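Local atomic coordinates of AncCDT-1 (Synthetic construct, PDB entry 5T0W), a protein that binds arginine, probably as a periplasmic solute-binding protein serving amino acid transport, and was reconstructed as an ancestor of the enzyme cyclohexadienyl dehydratase. Residues Ile75-Gln79 and Thr80-Asp84; Glu219-Asn222 and Trp223-Trp227; Leu228-Met231 and Lys232-Gly235. All blocks are in the same frame, centred on the assembly; numbering follows the deposited sequence.

Contact 1 of 3, residues Ile75-Gln79 and Thr80-Asp84; sequences IPALQ and TGKFD
A77 and L78, in the last turn of helix 74-79, meet the ring of F83 as the chain folds back toward the helix end. The methyl CB of A77 touches the ring at F83 CE2, 3.7 Å away, while the carbonyl carbon of A77 lies over one face of the ring. L78 comes to the neighbouring part of the ring obliquely, its CB 3.5 Å from F83 CE1, and the two side chains cross at about a right angle. The first torsion of F83 explains this placement: CG sits between the backbone N and the carbonyl carbon (chi1 46°), which turns the ring back to the helix. A serine in place of F83 would probably leave A77 CB and the L78 side chain without their apolar partner and open a gap beside the last turn.

T80, the first residue to leave helical geometry, bonds back to P76. Its chi1 of 63° brings OG1 within 3.0 Å of P76 O, to which it donates, and T80 N donates to the same oxygen, the two donors arriving from opposite faces of the carbonyl plane. R214 gives a further bond to both L78 O and F83 O, and the D84 carboxylate makes a salt bridge with R22.

The backbone then closes by two bonds. K82 N reaches A77 O at 2.9 Å with a fairly straight N-H...O angle of 161°, and G81 N reaches L78 O at 3.0 Å. With G81 at positive phi as the C-prime residue, this pair of bonds defines a Schellman motif ending helix 74-79.

Contact 2 of 3, residues Glu219-Asn222 and Trp223-Trp227; sequences ELLN and WVNNW
Consecutive turns of the long helix 218-233, near the C-terminal end of this periplasmic-binding-protein fold, bring L221 and N225 together on one side and L220 and V224 on another. The evidence for regular alpha-helix is the four successive i to i+4 bonds that join the two segments, among them V224 N to L220 O at 2.9 Å, whose N-H...O angle is 178°. N226 N to N222 O is 2.7 Å, and W227 N to W223 O continues the pattern.

L221 holds its CG anti to the backbone N (chi1 -176°), which sends the leucine end forward along the helix to the amide of N225. There L221 CD1 packs 3.7 Å from N225 ND2, and the two side chains cross obliquely. The other end of that amide has a separate task: N225 OD1 accepts a hydrogen bond from D104 N and so ties the helix to the loop after strand 101-102. N225 ND2 also lies close to L221 O, but the angle is too poor for a bond.

W223 and L220 face other elements. The indole of W223 packs against L16 of helix 15-22 and E59 and L60 of helix 48-60, while L220 packs on T15, I19 and I213. Further along, W227 rests on L56 and on F211. These side chains pack the helix against helices 15-22 and 48-60 and strand 207-213.

V224 follows the same side as L220. Its CG2 stands beside the backbone N and anti to the carbonyl carbon, which puts that methyl 3.2 Å from L220 O and, more loosely, 4.5 Å from L220 CD1.

Contact 3 of 3, residues Leu228-Met231 and Lys232-Gly235; sequences LKQM and KKDG
Q230 and D234, one turn apart, are joined by a side-chain hydrogen bond from Q230 NE2 to D234 OD2, 3.2 Å long with an N-H...O angle of 148°. D234 OD2 is met from above the carboxylate plane, and lies only modestly out of the Q230 amide plane. The two flat groups stand nearly perpendicular, 84° apart, and the side chains cross at about a right angle. Two torsions bring them together: the Q230 chain bends at chi2 (64°) and curls toward the end of the helix, while CG of D234 sits between its own backbone N and carbonyl carbon. The other carboxylate oxygen, D234 OD1, accepts from T236 N, so D234 holds Q230 with one oxygen and the start of the following helix with the other.

Among backbone bonds, K232 N meets L228 O at 3.1 Å, and K233 N meets K229 O at the same length of 3.1 Å. The bond of D234 N to Q230 O is weak, as expected where the helix is ending. D234 is the first residue to leave helical geometry, and G235, at positive phi, is the N-cap residue of helix 236-245. This is a tight helix-to-helix turn, in which helix 218-233 hands over to the last helix of the chain. A backbone hydrogen bond between M231 and Y237 links the two helices across it.

The apolar and cationic contacts lie on other sides. K232 runs extended beyond CG, its CE passing 4.2 Å from L228 CD1, before its amine makes a cation-pi contact with Y237 and a weak hydrogen bond to P105 O. M231 is buried and packs its side chain on L52 and A55 of helix 48-60.

Contacts 2 and 3 adjoin in sequence and share helix 218-233, with centres about 13 Å apart; contact 1 is a separate helix end, its centre about 18 Å and 27 Å from theirs. Contacts 1 and 2 still touch, D84 O packing 4.2 Å from L220 CD2. All three are partly buried, each combining inward-facing residues with solvent-facing ones. Their chemistry follows position: at the two helix ends side chains bond within the turn itself (T80 to P76 O; Q230 to D234) and each has a glycine at positive phi, whereas in mid-helix contact 2 the N225 amide bonds outward to D104. Contact 1 closes over an aromatic ring; contact 3 relies more on polar and charged groups.

Contact 1 of 3, residues Ile75-Gln79 and Thr80-Asp84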
loop_
_atom_site.group_PDB
_atom_site.type_symbol
_atom_site.label_atom_id
_atom_site.label_comp_id
_atom_site.label_asym_id
_atom_site.label_seq_id
_atom_site.Cartn_x
_atom_site.Cartn_y
_atom_site.Cartn_z
ATOM N N ILE A 75 -4.763 8.441 7.043
ATOM C CA ILE A 75 -4.522 8.463 8.478
ATOM C C ILE A 75 -5.451 9.440 9.213
ATOM O O ILE A 75 -6.013 9.101 10.255
ATOM C CB ILE A 75 -3.056 8.751 8.802
ATOM C CG1 ILE A 75 -2.253 7.501 8.485
ATOM C CG2 ILE A 75 -2.890 9.138 10.262
ATOM C CD1 ILE A 75 -0.774 7.634 8.716
ATOM N N PRO A 76 -5.620 10.655 8.686
ATOM C CA PRO A 76 -6.639 11.523 9.322
ATOM C C PRO A 76 -8.045 10.920 9.337
ATOM O O PRO A 76 -8.802 11.133 10.292
ATOM C CB PRO A 76 -6.599 12.794 8.461
ATOM C CG PRO A 76 -5.179 12.855 7.987
ATOM C CD PRO A 76 -4.725 11.419 7.796
ATOM N N ALA A 77 -8.411 10.214 8.267
ATOM C CA ALA A 77 -9.715 9.593 8.197
ATOM C C ALA A 77 -9.846 8.547 9.302
ATOM O O ALA A 77 -10.895 8.437 9.933
ATOM C CB ALA A 77 -9.934 8.961 6.842
ATOM N N LEU A 78 -8.762 7.821 9.549
ATOM C CA LEU A 78 -8.750 6.796 10.561
ATOM C C LEU A 78 -8.864 7.433 11.931
ATOM O O LEU A 78 -9.732 7.052 12.722
ATOM C CB LEU A 78 -7.453 5.988 10.501
ATOM C CG LEU A 78 -7.228 5.055 11.687
ATOM C CD1 LEU A 78 -8.306 3.998 11.726
ATOM C CD2 LEU A 78 -5.846 4.448 11.643
ATOM N N GLN A 79 -8.020 8.437 12.188
ATOM C CA GLN A 79 -8.016 9.135 13.476
ATOM C C GLN A 79 -9.343 9.806 13.818
ATOM O O GLN A 79 -9.633 9.998 14.997
ATOM C CB GLN A 79 -6.921 10.195 13.539
ATOM C CG GLN A 79 -5.555 9.682 13.899
ATOM C CD GLN A 79 -4.454 10.689 13.602
ATOM O OE1 GLN A 79 -4.634 11.638 12.824
ATOM N NE2 GLN A 79 -3.291 10.492 14.228
ATOM N N THR A 80 -10.133 10.189 12.820
ATOM C CA THR A 80 -11.429 10.855 13.078
ATOM C C THR A 80 -12.583 9.877 12.921
ATOM O O THR A 80 -13.714 10.282 12.764
ATOM C CB THR A 80 -11.651 12.080 12.150
ATOM O OG1 THR A 80 -11.707 11.637 10.787
ATOM C CG2 THR A 80 -10.507 13.096 12.312
ATOM N N GLY A 81 -12.287 8.592 12.958
ATOM C CA GLY A 81 -13.323 7.587 13.032
ATOM C C GLY A 81 -14.133 7.341 11.788
ATOM O O GLY A 81 -15.276 6.927 11.882
ATOM N N LYS A 82 -13.572 7.578 10.615
ATOM C CA LYS A 82 -14.284 7.259 9.372
ATOM C C LYS A 82 -14.338 5.762 9.104
ATOM O O LYS A 82 -15.177 5.293 8.334
ATOM C CB LYS A 82 -13.648 7.973 8.183
ATOM C CG LYS A 82 -13.755 9.488 8.279
ATOM C CD LYS A 82 -14.319 10.068 7.007
ATOM C CE LYS A 82 -14.555 11.556 7.184
ATOM N NZ LYS A 82 -15.851 11.801 7.895
ATOM N N PHE A 83 -13.435 5.020 9.733
ATOM C CA PHE A 83 -13.460 3.589 9.670
ATOM C C PHE A 83 -12.629 3.061 10.827
ATOM O O PHE A 83 -11.989 3.825 11.527
ATOM C CB PHE A 83 -12.914 3.094 8.319
ATOM C CG PHE A 83 -11.643 3.770 7.892
ATOM C CD1 PHE A 83 -10.453 3.475 8.512
ATOM C CD2 PHE A 83 -11.645 4.697 6.857
ATOM C CE1 PHE A 83 -9.282 4.094 8.124
ATOM C CE2 PHE A 83 -10.484 5.333 6.464
ATOM C CZ PHE A 83 -9.292 5.027 7.104
ATOM N N ASP A 84 -12.600 1.738 10.990
ATOM C CA ASP A 84 -11.904 1.133 12.131
ATOM C C ASP A 84 -10.477 0.760 11.906
ATOM O O ASP A 84 -9.719 0.714 12.853
ATOM C CB ASP A 84 -12.626 -0.134 12.539
ATOM C CG ASP A 84 -14.072 0.097 12.754
ATOM O OD1 ASP A 84 -14.383 1.001 13.574
ATOM O OD2 ASP A 84 -14.871 -0.598 12.093
#

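Contact 2 of 3, residues Glu219-Asn222 and Trp223-Trp227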
loop_
_atom_site.group_PDB
_atom_site.type_symbol
_atom_site.label_atom_id
_atom_site.label_comp_id
_atom_site.label_asym_id
_atom_site.label_seq_id
_atom_site.Cartn_x
_atom_site.Cartn_y
_atom_site.Cartn_z
ATOM N N GLU A 219 -7.272 -3.761 22.838
ATOM C CA GLU A 219 -8.169 -4.918 22.609
ATOM C C GLU A 219 -8.197 -5.254 21.120
ATOM O O GLU A 219 -7.920 -6.387 20.724
ATOM C CB GLU A 219 -9.606 -4.662 23.131
ATOM C CG GLU A 219 -9.816 -4.975 24.605
ATOM C CD GLU A 219 -11.190 -4.556 25.119
ATOM O OE1 GLU A 219 -11.247 -3.723 26.055
ATOM O OE2 GLU A 219 -12.218 -5.011 24.568
ATOM N N LEU A 220 -8.462 -4.239 20.307
ATOM C CA LEU A 220 -8.508 -4.401 18.845
ATOM C C LEU A 220 -7.159 -4.779 18.274
ATOM O O LEU A 220 -7.053 -5.695 17.459
ATOM C CB LEU A 220 -9.016 -3.120 18.194
ATOM C CG LEU A 220 -9.247 -3.189 16.688
ATOM C CD1 LEU A 220 -10.262 -4.256 16.335
ATOM C CD2 LEU A 220 -9.695 -1.826 16.174
ATOM N N LEU A 221 -6.113 -4.125 18.762
ATOM C CA LEU A 221 -4.747 -4.434 18.315
ATOM C C LEU A 221 -4.359 -5.880 18.605
ATOM O O LEU A 221 -3.841 -6.575 17.738
ATOM C CB LEU A 221 -3.730 -3.490 18.951
ATOM C CG LEU A 221 -2.292 -3.679 18.460
ATOM C CD1 LEU A 221 -2.217 -3.683 16.944
ATOM C CD2 LEU A 221 -1.359 -2.612 19.027
ATOM N N ASN A 222 -4.623 -6.320 19.835
ATOM C CA ASN A 222 -4.346 -7.711 20.232
ATOM C C ASN A 222 -5.147 -8.689 19.393
ATOM O O ASN A 222 -4.642 -9.719 18.979
ATOM C CB ASN A 222 -4.645 -7.915 21.703
ATOM C CG ASN A 222 -3.742 -7.079 22.595
ATOM O OD1 ASN A 222 -2.691 -6.595 22.169
ATOM N ND2 ASN A 222 -4.153 -6.904 23.847
ATOM N N TRP A 223 -6.395 -8.329 19.125
ATOM C CA TRP A 223 -7.277 -9.188 18.351
ATOM C C TRP A 223 -6.721 -9.370 16.945
ATOM O O TRP A 223 -6.505 -10.499 16.478
ATOM C CB TRP A 223 -8.657 -8.556 18.272
ATOM C CG TRP A 223 -9.613 -9.408 17.628
ATOM C CD1 TRP A 223 -9.665 -9.733 16.304
ATOM C CD2 TRP A 223 -10.695 -10.095 18.266
ATOM N NE1 TRP A 223 -10.728 -10.574 16.078
ATOM C CE2 TRP A 223 -11.367 -10.813 17.270
ATOM C CE3 TRP A 223 -11.162 -10.163 19.590
ATOM C CZ2 TRP A 223 -12.447 -11.594 17.548
ATOM C CZ3 TRP A 223 -12.245 -10.930 19.856
ATOM C CH2 TRP A 223 -12.885 -11.635 18.841
ATOM N N VAL A 224 -6.423 -8.251 16.298
ATOM C CA VAL A 224 -5.802 -8.279 14.987
ATOM C C VAL A 224 -4.525 -9.136 15.019
ATOM O O VAL A 224 -4.368 -10.041 14.197
ATOM C CB VAL A 224 -5.476 -6.856 14.479
ATOM C CG1 VAL A 224 -4.663 -6.905 13.191
ATOM C CG2 VAL A 224 -6.750 -6.078 14.246
ATOM N N ASN A 225 -3.628 -8.865 15.963
ATOM C CA ASN A 225 -2.393 -9.621 16.010
ATOM C C ASN A 225 -2.661 -11.097 16.245
ATOM O O ASN A 225 -2.027 -11.934 15.624
ATOM C CB ASN A 225 -1.405 -9.082 17.043
ATOM C CG ASN A 225 -0.713 -7.820 16.573
ATOM O OD1 ASN A 225 -0.453 -7.630 15.373
ATOM N ND2 ASN A 225 -0.466 -6.919 17.502
ATOM N N ASN A 226 -3.602 -11.421 17.124
ATOM C CA ASN A 226 -3.895 -12.794 17.376
ATOM C C ASN A 226 -4.368 -13.454 16.079
ATOM O O ASN A 226 -3.932 -14.557 15.741
ATOM C CB ASN A 226 -4.978 -12.937 18.466
ATOM C CG ASN A 226 -4.442 -12.719 19.868
ATOM O OD1 ASN A 226 -3.246 -12.880 20.127
ATOM N ND2 ASN A 226 -5.340 -12.390 20.796
ATOM N N TRP A 227 -5.255 -12.750 15.379
ATOM C CA TRP A 227 -5.907 -13.256 14.178
ATOM C C TRP A 227 -4.875 -13.540 13.104
ATOM O O TRP A 227 -4.936 -14.544 12.423
ATOM C CB TRP A 227 -6.940 -12.215 13.671
ATOM C CG TRP A 227 -7.184 -12.290 12.227
ATOM C CD1 TRP A 227 -7.877 -13.236 11.576
ATOM C CD2 TRP A 227 -6.700 -11.387 11.241
ATOM N NE1 TRP A 227 -7.867 -12.987 10.226
ATOM C CE2 TRP A 227 -7.132 -11.865 9.992
ATOM C CE3 TRP A 227 -5.914 -10.232 11.283
ATOM C CZ2 TRP A 227 -6.820 -11.226 8.783
ATOM C CZ3 TRP A 227 -5.611 -9.578 10.073
ATOM C CH2 TRP A 227 -6.076 -10.087 8.837
#

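Contact 3 of 3, residues Leu228-Met231 and Lys232-Gly235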
loop_
_atom_site.group_PDB
_atom_site.type_symbol
_atom_site.label_atom_id
_atom_site.label_comp_id
_atom_site.label_asym_id
_atom_site.label_seq_id
_atom_site.Cartn_x
_atom_site.Cartn_y
_atom_site.Cartn_z
ATOM N N LEU A 228 -3.962 -12.599 12.939
ATOM C CA LEU A 228 -2.925 -12.683 11.959
ATOM C C LEU A 228 -2.029 -13.838 12.311
ATOM O O LEU A 228 -1.702 -14.661 11.462
ATOM C CB LEU A 228 -2.131 -11.371 11.940
ATOM C CG LEU A 228 -1.015 -11.246 10.911
ATOM C CD1 LEU A 228 -1.533 -11.506 9.494
ATOM C CD2 LEU A 228 -0.389 -9.859 11.017
ATOM N N LYS A 229 -1.608 -13.894 13.562
ATOM C CA LYS A 229 -0.789 -14.997 14.070
ATOM C C LYS A 229 -1.386 -16.348 13.684
ATOM O O LYS A 229 -0.710 -17.230 13.184
ATOM C CB LYS A 229 -0.719 -14.868 15.581
ATOM C CG LYS A 229 0.527 -15.392 16.228
ATOM C CD LYS A 229 0.461 -15.117 17.710
ATOM C CE LYS A 229 0.756 -13.631 18.123
ATOM N NZ LYS A 229 2.026 -13.478 18.905
ATOM N N GLN A 230 -2.679 -16.474 13.922
ATOM C CA GLN A 230 -3.442 -17.675 13.607
ATOM C C GLN A 230 -3.379 -18.049 12.124
ATOM O O GLN A 230 -3.264 -19.213 11.802
ATOM C CB GLN A 230 -4.906 -17.510 14.071
ATOM C CG GLN A 230 -5.847 -18.648 13.701
ATOM C CD GLN A 230 -5.473 -19.945 14.350
ATOM O OE1 GLN A 230 -4.912 -19.963 15.450
ATOM N NE2 GLN A 230 -5.704 -21.051 13.648
ATOM N N MET A 231 -3.490 -17.079 11.237
ATOM C CA MET A 231 -3.518 -17.356 9.804
ATOM C C MET A 231 -2.177 -17.786 9.254
ATOM O O MET A 231 -2.107 -18.523 8.271
ATOM C CB MET A 231 -3.988 -16.121 9.043
ATOM C CG MET A 231 -5.474 -15.857 9.144
ATOM S SD MET A 231 -5.824 -14.489 8.019
ATOM C CE MET A 231 -6.282 -15.367 6.524
ATOM N N LYS A 232 -1.111 -17.301 9.870
ATOM C CA LYS A 232 0.237 -17.700 9.506
ATOM C C LYS A 232 0.568 -19.068 10.026
ATOM O O LYS A 232 1.365 -19.795 9.415
ATOM C CB LYS A 232 1.261 -16.726 10.058
ATOM C CG LYS A 232 1.123 -15.332 9.469
ATOM C CD LYS A 232 2.403 -14.544 9.599
ATOM C CE LYS A 232 2.239 -13.171 9.004
ATOM N NZ LYS A 232 3.531 -12.465 8.942
ATOM N N LYS A 233 -0.077 -19.444 11.127
ATOM C CA LYS A 233 0.088 -20.771 11.713
ATOM C C LYS A 233 -0.627 -21.873 10.926
ATOM O O LYS A 233 -0.112 -22.989 10.814
ATOM C CB LYS A 233 -0.457 -20.763 13.134
ATOM C CG LYS A 233 -0.262 -22.057 13.930
ATOM C CD LYS A 233 -1.311 -22.121 15.023
ATOM C CE LYS A 233 -0.949 -23.004 16.141
ATOM N NZ LYS A 233 0.035 -24.030 15.771
ATOM N N ASP A 234 -1.815 -21.578 10.401
ATOM C CA ASP A 234 -2.725 -22.643 9.924
ATOM C C ASP A 234 -2.834 -22.741 8.405
ATOM O O ASP A 234 -3.796 -23.294 7.883
ATOM C CB ASP A 234 -4.115 -22.439 10.547
ATOM C CG ASP A 234 -4.809 -21.210 10.032
ATOM O OD1 ASP A 234 -4.217 -20.561 9.152
ATOM O OD2 ASP A 234 -5.957 -20.921 10.463
ATOM N N GLY A 235 -1.871 -22.160 7.697
ATOM C CA GLY A 235 -1.821 -22.233 6.243
ATOM C C GLY A 235 -2.628 -21.207 5.473
ATOM O O GLY A 235 -2.356 -20.992 4.288
#